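Local coordinates for methyl-CpG-binding domain protein 3 (Homo sapiens, PDB 6CCG) that probably reads DNA methylation marks, binding methylated CpG sites through its methyl-CpG-binding domain, at residues P11-G16 against S62-R67. Numbering follows the deposited sequence.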
loop_
_atom_site.group_PDB
_atom_site.type_symbol
_atom_site.label_atom_id
_atom_site.label_comp_id
_atom_site.label_asym_id
_atom_site.label_seq_id
_atom_site.Cartn_x
_atom_site.Cartn_y
_atom_site.Cartn_z
ATOM N N PRO A 11 0.360 5.169 8.462
ATOM C CA PRO A 11 1.140 6.219 9.104
ATOM C C PRO A 11 2.531 6.427 8.498
ATOM O O PRO A 11 3.123 7.422 8.751
ATOM C CB PRO A 11 1.233 5.754 10.563
ATOM C CG PRO A 11 1.015 4.298 10.539
ATOM C CD PRO A 11 0.133 4.008 9.371
ATOM N N ALA A 12 3.036 5.479 7.721
ATOM C CA ALA A 12 4.314 5.658 7.040
ATOM C C ALA A 12 4.252 6.645 5.840
ATOM O O ALA A 12 5.285 7.027 5.332
ATOM C CB ALA A 12 4.855 4.316 6.584
ATOM N N LEU A 13 3.040 7.006 5.396
ATOM C CA LEU A 13 2.817 7.903 4.244
ATOM C C LEU A 13 2.142 9.221 4.726
ATOM O O LEU A 13 1.744 9.318 5.878
ATOM C CB LEU A 13 1.942 7.185 3.195
ATOM C CG LEU A 13 2.515 5.877 2.616
ATOM C CD1 LEU A 13 1.485 5.202 1.746
ATOM C CD2 LEU A 13 3.777 6.138 1.820
ATOM N N PRO A 14 2.016 10.232 3.841
ATOM C CA PRO A 14 1.477 11.519 4.311
ATOM C C PRO A 14 0.026 11.408 4.777
ATOM O O PRO A 14 -0.634 10.367 4.552
ATOM C CB PRO A 14 1.587 12.421 3.069
ATOM C CG PRO A 14 2.708 11.850 2.302
ATOM C CD PRO A 14 2.493 10.343 2.457
ATOM N N GLN A 15 -0.443 12.460 5.414
ATOM C CA GLN A 15 -1.828 12.557 5.921
ATOM C C GLN A 15 -2.835 12.191 4.853
ATOM O O GLN A 15 -2.739 12.638 3.701
ATOM C CB GLN A 15 -2.129 13.986 6.440
ATOM N N GLY A 16 -3.768 11.319 5.224
ATOM C CA GLY A 16 -4.843 10.887 4.344
ATOM C C GLY A 16 -4.575 9.686 3.439
ATOM O O GLY A 16 -5.495 9.216 2.801
ATOM N N SER A 62 12.898 5.280 -0.271
ATOM C CA SER A 62 13.964 4.284 -0.498
ATOM C C SER A 62 13.867 3.070 0.461
ATOM O O SER A 62 14.120 1.939 0.046
ATOM C CB SER A 62 15.339 4.933 -0.409
ATOM O OG SER A 62 15.497 5.611 0.815
ATOM N N THR A 63 13.470 3.308 1.716
ATOM C CA THR A 63 13.326 2.228 2.723
ATOM C C THR A 63 11.864 1.865 3.059
ATOM O O THR A 63 11.612 1.189 4.055
ATOM C CB THR A 63 14.039 2.609 4.028
ATOM O OG1 THR A 63 13.448 3.795 4.566
ATOM C CG2 THR A 63 15.529 2.813 3.791
ATOM N N PHE A 64 10.912 2.330 2.242
ATOM C CA PHE A 64 9.511 2.008 2.418
ATOM C C PHE A 64 9.241 0.598 1.834
ATOM O O PHE A 64 9.480 0.348 0.656
ATOM C CB PHE A 64 8.618 3.026 1.728
ATOM C CG PHE A 64 7.149 2.726 1.843
ATOM C CD1 PHE A 64 6.486 2.860 3.075
ATOM C CD2 PHE A 64 6.430 2.302 0.753
ATOM C CE1 PHE A 64 5.120 2.575 3.196
ATOM C CE2 PHE A 64 5.061 2.019 0.861
ATOM C CZ PHE A 64 4.406 2.167 2.089
ATOM N N ASP A 65 8.752 -0.290 2.688
ATOM C CA ASP A 65 8.445 -1.686 2.308
ATOM C C ASP A 65 6.989 -1.722 1.921
ATOM O O ASP A 65 6.098 -1.682 2.780
ATOM C CB ASP A 65 8.739 -2.626 3.469
ATOM C CG ASP A 65 8.508 -4.133 3.100
ATOM O OD1 ASP A 65 7.435 -4.491 2.639
ATOM O OD2 ASP A 65 9.416 -4.892 3.231
ATOM N N PHE A 66 6.744 -1.767 0.620
ATOM C CA PHE A 66 5.398 -1.715 0.073
ATOM C C PHE A 66 4.542 -2.824 0.691
ATOM O O PHE A 66 3.410 -2.591 1.084
ATOM C CB PHE A 66 5.457 -1.854 -1.448
ATOM C CG PHE A 66 4.126 -1.702 -2.142
ATOM C CD1 PHE A 66 3.279 -2.811 -2.329
ATOM C CD2 PHE A 66 3.731 -0.474 -2.629
ATOM C CE1 PHE A 66 2.057 -2.659 -2.986
ATOM C CE2 PHE A 66 2.495 -0.309 -3.278
ATOM C CZ PHE A 66 1.660 -1.406 -3.469
ATOM N N ARG A 67 5.115 -4.002 0.817
ATOM C CA ARG A 67 4.343 -5.179 1.265
ATOM C C ARG A 67 3.830 -4.988 2.701
ATOM O O ARG A 67 2.650 -5.270 2.965
ATOM C CB ARG A 67 5.182 -6.445 1.141
ATOM C CG ARG A 67 4.413 -7.753 1.417
ATOM C CD ARG A 67 5.326 -8.960 1.257
ATOM N NE ARG A 67 6.451 -8.962 2.240
ATOM C CZ ARG A 67 6.357 -9.280 3.552
ATOM N NH1 ARG A 67 5.179 -9.633 4.117
ATOM N NH2 ARG A 67 7.456 -9.228 4.328
#
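The closest CA atoms are those of Ala12 and Phe64, 7.9 Å apart, and the two segments meet through side chains alone. Residues 11-16 have no regular secondary structure, and 62-67 is mostly loop around a short, weakly bonded strand near Phe64 and Asp65. Both Ala12 and Phe64 send their CB toward the other segment. Phe64 holds CG anti to its backbone N (chi1 178°), and this extended arrangement carries the ring across to the loop. There the methyl of Ala12 sits at the ring edge, close to the ring plane, with CB 3.8 Å from Phe64 CE1. Leu13 takes a different side of the same ring. Leu13 CD2 lies over one face, 4.2 Å from the centroid of the Phe64 ring and 19° off its normal, a CH-pi contact. The methyl is displaced toward the rim, near CE1 and CZ; Leu13 CD2 to Phe64 CZ is 4.0 Å. Leu13 reaches this place with CG anti to its carbonyl carbon (chi1 -60°), and its side chain crosses that of Phe64 at about a right angle. In the methyl-CpG-binding domain, this contact ties the loop between strands 6-9 and 18-23 of the antiparallel sheet to the C-terminal strand pair 64-65 and 70-71. Helix 48-55 joins the same apolar cluster: Leu55 touches Leu13, and Leu51 touches Phe64. Met71 also packs on Phe64. Were Phe64 cut back to an alanine, a gap would be likely to open between the loop and the strand pair, with Leu13 CD2 losing the aromatic face it packs on and the Ala12 methyl its neighbour. Farther along 62-67, past the short strand, Arg67 packs on a phosphate of the bound DNA.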